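Local atomic coordinates of phycocyanobilin lyase subunit alpha (Nostoc sp. PCC 7120, PDB entry 5N3U), a protein that associates with its partner subunit to form a lyase that is probably required for attaching the phycocyanobilin chromophore to the alpha chain of phycocyanin. Residues 198-203 with 216-221; 222-227 with 266-271. All blocks are in the same frame, centred on the assembly; numbering follows the deposited sequence.

Contact 1: 198-203 with 216-221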
ATOM      1  N   LEU A 198      -0.737 -32.823  -5.461  1.00 29.74           N
ATOM      2  CA  LEU A 198      -1.127 -32.455  -4.096  1.00 30.58           C
ATOM      3  C   LEU A 198      -1.146 -30.913  -3.933  1.00 27.84           C
ATOM      4  O   LEU A 198      -1.975 -30.376  -3.210  1.00 30.03           O
ATOM      5  CB  LEU A 198      -0.089 -32.942  -3.119  1.00 28.27           C
ATOM      6  CG  LEU A 198      -0.090 -34.406  -2.811  1.00 29.78           C
ATOM      7  CD1 LEU A 198       1.243 -34.755  -2.214  1.00 26.84           C
ATOM      8  CD2 LEU A 198      -1.265 -34.677  -1.861  1.00 30.08           C
ATOM      9  N   LEU A 199      -0.198 -30.229  -4.570  1.00 28.00           N
ATOM     10  CA  LEU A 199      -0.199 -28.715  -4.542  1.00 27.80           C
ATOM     11  C   LEU A 199      -1.425 -28.160  -5.224  1.00 26.29           C
ATOM     12  O   LEU A 199      -2.143 -27.306  -4.676  1.00 28.75           O
ATOM     13  CB  LEU A 199       1.077 -28.167  -5.165  1.00 28.56           C
ATOM     14  CG  LEU A 199       2.309 -28.611  -4.358  1.00 29.40           C
ATOM     15  CD1 LEU A 199       3.626 -28.312  -5.057  1.00 33.10           C
ATOM     16  CD2 LEU A 199       2.207 -27.952  -3.029  1.00 31.24           C
ATOM     17  N   VAL A 200      -1.761 -28.735  -6.354  1.00 26.65           N
ATOM     18  CA  VAL A 200      -3.062 -28.350  -6.998  1.00 29.71           C
ATOM     19  C   VAL A 200      -4.238 -28.487  -6.098  1.00 31.68           C
ATOM     20  O   VAL A 200      -5.054 -27.580  -5.956  1.00 29.65           O
ATOM     21  CB  VAL A 200      -3.293 -29.145  -8.284  1.00 27.88           C
ATOM     22  CG1 VAL A 200      -4.703 -28.874  -8.820  1.00 30.50           C
ATOM     23  CG2 VAL A 200      -2.236 -28.768  -9.303  1.00 28.23           C
ATOM     24  N   LYS A 201      -4.322 -29.606  -5.380  1.00 33.11           N
ATOM     25  CA  LYS A 201      -5.424 -29.793  -4.449  1.00 31.04           C
ATOM     26  C   LYS A 201      -5.495 -28.758  -3.286  1.00 30.22           C
ATOM     27  O   LYS A 201      -6.545 -28.336  -2.893  1.00 31.82           O
ATOM     28  CB  LYS A 201      -5.356 -31.215  -3.881  1.00 36.33           C
ATOM     29  CG  LYS A 201      -6.597 -31.612  -3.091  1.00 46.43           C
ATOM     30  CD  LYS A 201      -6.323 -32.776  -2.116  1.00 56.46           C
ATOM     31  CE  LYS A 201      -7.595 -33.560  -1.744  1.00 60.26           C
ATOM     32  NZ  LYS A 201      -8.432 -32.821  -0.761  1.00 64.74           N
ATOM     33  N   VAL A 202      -4.362 -28.311  -2.782  1.00 36.23           N
ATOM     34  CA  VAL A 202      -4.298 -27.226  -1.787  1.00 34.05           C
ATOM     35  C   VAL A 202      -4.943 -25.936  -2.367  1.00 33.22           C
ATOM     36  O   VAL A 202      -5.660 -25.227  -1.646  1.00 39.56           O
ATOM     37  CB  VAL A 202      -2.844 -26.960  -1.395  1.00 33.75           C
ATOM     38  CG1 VAL A 202      -2.668 -25.687  -0.541  1.00 41.35           C
ATOM     39  CG2 VAL A 202      -2.262 -28.157  -0.658  1.00 38.19           C
ATOM     40  N   LEU A 203      -4.759 -25.695  -3.647  1.00 38.14           N
ATOM     41  CA  LEU A 203      -5.388 -24.541  -4.347  1.00 38.46           C
ATOM     42  C   LEU A 203      -6.849 -24.528  -4.254  1.00 40.18           C
ATOM     43  O   LEU A 203      -7.423 -23.472  -4.132  1.00 39.75           O
ATOM     44  CB  LEU A 203      -5.109 -24.500  -5.840  1.00 38.88           C
ATOM     45  CG  LEU A 203      -3.741 -24.059  -6.250  1.00 38.21           C
ATOM     46  CD1 LEU A 203      -3.655 -23.963  -7.767  1.00 33.45           C
ATOM     47  CD2 LEU A 203      -3.424 -22.703  -5.582  1.00 40.85           C
ATOM     48  N   GLY A 216       2.978 -20.111  -5.027  1.00 27.82           N
ATOM     49  CA  GLY A 216       4.379 -19.922  -5.093  1.00 27.19           C
ATOM     50  C   GLY A 216       5.159 -21.200  -5.374  1.00 27.94           C
ATOM     51  O   GLY A 216       6.141 -21.233  -6.117  1.00 27.86           O
ATOM     52  N   ASP A 217       4.709 -22.291  -4.775  1.00 29.04           N
ATOM     53  CA  ASP A 217       5.367 -23.600  -4.951  1.00 27.27           C
ATOM     54  C   ASP A 217       5.201 -24.109  -6.411  1.00 23.42           C
ATOM     55  O   ASP A 217       6.149 -24.586  -7.012  1.00 26.31           O
ATOM     56  CB  ASP A 217       4.764 -24.655  -3.960  1.00 27.69           C
ATOM     57  CG  ASP A 217       5.125 -24.408  -2.504  1.00 37.03           C
ATOM     58  OD1 ASP A 217       6.018 -23.551  -2.203  1.00 40.40           O
ATOM     59  OD2 ASP A 217       4.498 -25.049  -1.630  1.00 35.43           O
ATOM     60  N   LEU A 218       4.007 -23.970  -6.946  1.00 25.67           N
ATOM     61  CA  LEU A 218       3.747 -24.401  -8.319  1.00 28.26           C
ATOM     62  C   LEU A 218       4.542 -23.620  -9.303  1.00 29.94           C
ATOM     63  O   LEU A 218       5.125 -24.192 -10.247  1.00 29.33           O
ATOM     64  CB  LEU A 218       2.286 -24.319  -8.657  1.00 27.13           C
ATOM     65  CG  LEU A 218       1.483 -25.396  -7.982  1.00 28.49           C
ATOM     66  CD1 LEU A 218       0.022 -25.034  -7.900  1.00 28.30           C
ATOM     67  CD2 LEU A 218       1.703 -26.697  -8.720  1.00 28.91           C
ATOM     68  N   GLY A 219       4.681 -22.317  -9.047  1.00 30.06           N
ATOM     69  CA  GLY A 219       5.664 -21.521  -9.792  1.00 28.87           C
ATOM     70  C   GLY A 219       7.096 -21.950  -9.706  1.00 29.95           C
ATOM     71  O   GLY A 219       7.756 -22.127 -10.722  1.00 32.03           O
ATOM     72  N   ALA A 220       7.552 -22.228  -8.494  1.00 29.47           N
ATOM     73  CA  ALA A 220       8.926 -22.699  -8.254  1.00 25.01           C
ATOM     74  C   ALA A 220       9.250 -24.009  -8.922  1.00 27.96           C
ATOM     75  O   ALA A 220      10.348 -24.237  -9.376  1.00 31.40           O
ATOM     76  CB  ALA A 220       9.145 -22.855  -6.753  1.00 31.81           C
ATOM     77  N   ILE A 221       8.293 -24.885  -9.031  1.00 27.30           N
ATOM     78  CA  ILE A 221       8.578 -26.157  -9.628  1.00 31.64           C
ATOM     79  C   ILE A 221       8.237 -26.184 -11.101  1.00 35.25           C
ATOM     80  O   ILE A 221       8.664 -27.079 -11.791  1.00 36.13           O
ATOM     81  CB  ILE A 221       7.874 -27.278  -8.847  1.00 29.71           C
ATOM     82  CG1 ILE A 221       6.382 -27.191  -9.034  1.00 36.44           C
ATOM     83  CG2 ILE A 221       8.285 -27.174  -7.381  1.00 35.98           C
ATOM     84  CD1 ILE A 221       5.562 -28.215  -8.305  1.00 42.52           C
TER

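Contact 2: 222-227 with 266-271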
ATOM      1  N   GLY A 222       7.422 -25.233 -11.562  1.00 37.42           N
ATOM      2  CA  GLY A 222       7.101 -25.093 -12.981  1.00 32.55           C
ATOM      3  C   GLY A 222       6.163 -26.177 -13.486  1.00 35.34           C
ATOM      4  O   GLY A 222       6.294 -26.562 -14.633  1.00 38.68           O
ATOM      5  N   TYR A 223       5.212 -26.631 -12.668  1.00 35.07           N
ATOM      6  CA  TYR A 223       4.327 -27.759 -13.006  1.00 32.93           C
ATOM      7  C   TYR A 223       3.228 -27.364 -13.971  1.00 28.12           C
ATOM      8  O   TYR A 223       2.164 -26.870 -13.570  1.00 29.81           O
ATOM      9  CB  TYR A 223       3.695 -28.339 -11.729  1.00 28.59           C
ATOM     10  CG  TYR A 223       2.807 -29.584 -11.882  1.00 30.80           C
ATOM     11  CD1 TYR A 223       3.271 -30.752 -12.517  1.00 35.99           C
ATOM     12  CD2 TYR A 223       1.531 -29.610 -11.323  1.00 29.63           C
ATOM     13  CE1 TYR A 223       2.451 -31.888 -12.636  1.00 32.50           C
ATOM     14  CE2 TYR A 223       0.736 -30.741 -11.383  1.00 32.64           C
ATOM     15  CZ  TYR A 223       1.195 -31.862 -12.068  1.00 36.52           C
ATOM     16  OH  TYR A 223       0.357 -32.929 -12.137  1.00 31.98           O
ATOM     17  N   LEU A 224       3.469 -27.657 -15.245  1.00 32.33           N
ATOM     18  CA  LEU A 224       2.596 -27.190 -16.358  1.00 31.59           C
ATOM     19  C   LEU A 224       1.129 -27.536 -16.262  1.00 33.25           C
ATOM     20  O   LEU A 224       0.276 -26.694 -16.486  1.00 32.62           O
ATOM     21  CB  LEU A 224       3.132 -27.671 -17.700  1.00 38.26           C
ATOM     22  CG  LEU A 224       2.427 -27.162 -18.968  1.00 43.01           C
ATOM     23  CD1 LEU A 224       2.661 -25.653 -19.128  1.00 43.46           C
ATOM     24  CD2 LEU A 224       2.993 -27.885 -20.186  1.00 44.95           C
ATOM     25  N   ALA A 225       0.819 -28.775 -15.910  1.00 33.40           N
ATOM     26  CA  ALA A 225      -0.533 -29.184 -15.763  1.00 29.86           C
ATOM     27  C   ALA A 225      -1.346 -28.422 -14.823  1.00 30.34           C
ATOM     28  O   ALA A 225      -2.563 -28.508 -14.856  1.00 33.92           O
ATOM     29  CB  ALA A 225      -0.592 -30.727 -15.418  1.00 36.37           C
ATOM     30  N   ALA A 226      -0.750 -27.639 -13.923  1.00 30.43           N
ATOM     31  CA  ALA A 226      -1.564 -26.825 -13.015  1.00 26.99           C
ATOM     32  C   ALA A 226      -2.039 -25.476 -13.602  1.00 29.20           C
ATOM     33  O   ALA A 226      -2.702 -24.695 -12.913  1.00 33.26           O
ATOM     34  CB  ALA A 226      -0.753 -26.549 -11.743  1.00 29.32           C
ATOM     35  N   ALA A 227      -1.665 -25.162 -14.827  1.00 33.22           N
ATOM     36  CA  ALA A 227      -1.955 -23.779 -15.381  1.00 32.59           C
ATOM     37  C   ALA A 227      -3.390 -23.273 -15.220  1.00 36.43           C
ATOM     38  O   ALA A 227      -3.608 -22.192 -14.677  1.00 27.17           O
ATOM     39  CB  ALA A 227      -1.529 -23.725 -16.804  1.00 33.58           C
ATOM     40  N   ILE A 266       2.670 -20.329 -25.131  1.00 38.37           N
ATOM     41  CA  ILE A 266       1.593 -19.468 -25.519  1.00 36.83           C
ATOM     42  C   ILE A 266       0.409 -19.685 -24.668  1.00 33.94           C
ATOM     43  O   ILE A 266      -0.262 -18.730 -24.267  1.00 34.70           O
ATOM     44  CB  ILE A 266       1.173 -19.704 -27.008  1.00 39.73           C
ATOM     45  CG1 ILE A 266       2.255 -19.136 -27.905  1.00 42.88           C
ATOM     46  CG2 ILE A 266      -0.110 -19.004 -27.368  1.00 38.52           C
ATOM     47  CD1 ILE A 266       2.316 -19.758 -29.312  1.00 47.39           C
ATOM     48  N   ARG A 267       0.080 -20.932 -24.425  1.00 30.19           N
ATOM     49  CA  ARG A 267      -1.062 -21.251 -23.570  1.00 32.51           C
ATOM     50  C   ARG A 267      -0.946 -20.560 -22.170  1.00 26.54           C
ATOM     51  O   ARG A 267      -1.922 -20.025 -21.642  1.00 29.63           O
ATOM     52  CB  ARG A 267      -1.072 -22.764 -23.354  1.00 36.19           C
ATOM     53  CG  ARG A 267      -2.041 -23.308 -22.315  1.00 33.79           C
ATOM     54  CD  ARG A 267      -1.512 -24.705 -21.974  1.00 42.84           C
ATOM     55  NE  ARG A 267      -2.248 -25.374 -20.914  1.00 43.54           N
ATOM     56  CZ  ARG A 267      -1.830 -26.513 -20.352  1.00 50.20           C
ATOM     57  NH1 ARG A 267      -0.701 -27.100 -20.756  1.00 47.04           N
ATOM     58  NH2 ARG A 267      -2.510 -27.030 -19.348  1.00 49.73           N
ATOM     59  N   VAL A 268       0.225 -20.652 -21.602  1.00 29.91           N
ATOM     60  CA  VAL A 268       0.495 -20.023 -20.286  1.00 30.30           C
ATOM     61  C   VAL A 268       0.396 -18.451 -20.413  1.00 28.43           C
ATOM     62  O   VAL A 268      -0.240 -17.841 -19.594  1.00 28.38           O
ATOM     63  CB  VAL A 268       1.878 -20.449 -19.802  1.00 33.80           C
ATOM     64  CG1 VAL A 268       2.320 -19.657 -18.560  1.00 33.86           C
ATOM     65  CG2 VAL A 268       1.892 -21.960 -19.514  1.00 36.10           C
ATOM     66  N   MET A 269       0.975 -17.869 -21.471  1.00 30.54           N
ATOM     67  CA  MET A 269       0.929 -16.402 -21.683  1.00 32.00           C
ATOM     68  C   MET A 269      -0.458 -15.906 -21.843  1.00 32.17           C
ATOM     69  O   MET A 269      -0.805 -14.861 -21.313  1.00 28.14           O
ATOM     70  CB  MET A 269       1.808 -15.981 -22.833  1.00 29.96           C
ATOM     71  CG  MET A 269       3.226 -16.070 -22.486  1.00 30.59           C
ATOM     72  SD  MET A 269       4.537 -15.436 -23.518  1.00 36.29           S
ATOM     73  CE  MET A 269       4.509 -16.663 -24.843  1.00 42.43           C
ATOM     74  N   ASN A 270      -1.302 -16.680 -22.512  1.00 30.79           N
ATOM     75  CA  ASN A 270      -2.671 -16.309 -22.695  1.00 34.08           C
ATOM     76  C   ASN A 270      -3.413 -16.279 -21.388  1.00 33.10           C
ATOM     77  O   ASN A 270      -4.348 -15.455 -21.164  1.00 28.58           O
ATOM     78  CB  ASN A 270      -3.400 -17.266 -23.677  1.00 35.85           C
ATOM     79  CG  ASN A 270      -2.892 -17.135 -25.146  1.00 41.19           C
ATOM     80  OD1 ASN A 270      -2.364 -16.128 -25.550  1.00 34.93           O
ATOM     81  ND2 ASN A 270      -3.096 -18.172 -25.942  1.00 41.68           N
ATOM     82  N   LEU A 271      -3.059 -17.206 -20.493  1.00 30.81           N
ATOM     83  CA  LEU A 271      -3.692 -17.169 -19.174  1.00 29.93           C
ATOM     84  C   LEU A 271      -3.167 -15.896 -18.380  1.00 22.30           C
ATOM     85  O   LEU A 271      -3.927 -15.261 -17.703  1.00 28.61           O
ATOM     86  CB  LEU A 271      -3.380 -18.424 -18.392  1.00 32.24           C
ATOM     87  CG  LEU A 271      -4.009 -19.687 -18.973  1.00 32.51           C
ATOM     88  CD1 LEU A 271      -3.340 -20.918 -18.357  1.00 34.70           C
ATOM     89  CD2 LEU A 271      -5.509 -19.656 -18.746  1.00 29.42           C
TER

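Contact 1: 198-203 with 216-221
An antiparallel pair of neighbouring helices in the HEAT-repeat region brings L199, on helix 193-203, against L218 and I221 on helix 208-221. The two short segments run at 150° to one another with their axes 10.1 Å apart at closest approach, and L199 and L218 carry most of the contact. L199 lays its CB against one branch of L218, CB to CD2 at 3.9 Å, while its two branches part, CD1 toward I221 and CD2 toward D217. CD1 of L199 meets CD1 of I221 tip to tip at 3.8 Å. That meeting depends on I221 holding CG1 between its backbone N and carbonyl carbon (chi1 69°), a cramped setting that sends the longer arm of the isoleucine toward the first helix. The other branch of L218 faces the end of the hairpin where the chain turns: its CD1 comes head-on to CD1 of L203, also at 3.8 Å. L218 thus divides its two methyls, CD2 for L199 and CD1 for L203, and CD2 also lies at the margin of V200 CG2, 4.5 Å away. D217 crosses L199 at about a right angle. Its OD2 is 4.0 Å from L199 CD2, no more than van der Waals touching, whereas OD1 forms a salt bridge with R184 of helix 176-190. C180 of that same helix packs on both L199 and D217. Between these two segments cohesion therefore comes from branched aliphatic groups fitted together, and the buried carboxylate finds its countercharge on a third helix.

Contact 2: 222-227 with 266-271
L224 meets R267 and V268 where the 3-10 turn 224-226, between helices 208-221 and 227-232, packs on helix 263-273, the last helix of the chain. Apolar contacts come in two pairs. L224 CD1 rests 3.8 Å from V268 CG2, the two side chains crossing at a slant, and A227, the first residue of helix 227-232, points its CB at L271 CD1, 3.7 Å away. L224 gets there because its CG stands opposite the backbone N (chi1 -174°), which carries the branched end closer to the helix than its CB direction alone would. The remaining contact is between an aliphatic group and a charged one. R267 runs out extended from CG to NE and brings NH1 to 3.6 Å from L224 CG, with L224 CD2 at 3.8 Å from the same nitrogen. CB of A227 lies over one face of the guanidinium, 4.3 Å from NH2, whereas L224 approaches obliquely. The polar partners of this arginine lie beyond the two segments: NE forms a salt bridge with E228 of helix 227-232, and NH1 a hydrogen bond with Q264, one turn earlier on its own helix. An alanine in place of L224 would probably leave V268 CG2 without its methyl partner and take away the aliphatic surface beside NH1, letting the guanidinium shift more easily. L244 and L247 of helix 237-250 pack on L271 and A227, respectively. R267 thus sets hydrocarbon of L224 and A227 beside its guanidinium, while pairing with E228 and Q264 probably balances much of its charge.

How the contacts relate
Both segments of contact 1 come earlier in the chain than those of contact 2, and the loop of contact 2 begins directly where helix 208-221 ends. Their centres lie 13 Å apart, and the two touch: A226 CB packs on V200 CG2 at 3.6 Å and on L218 CD2, while the Y223 ring also borders L218. The loop therefore has one side on the hairpin of helices 193-203 and 208-221 and another on helix 263-273, joining the hairpin to the C-terminal helix of this all-helical chain. Helix 263-273 in turn meets the beta subunit, where I266 packs on L196 of that chain, so the two contacts together lead from a buried helix pair toward the surface that helix 263-273 offers to the beta subunit.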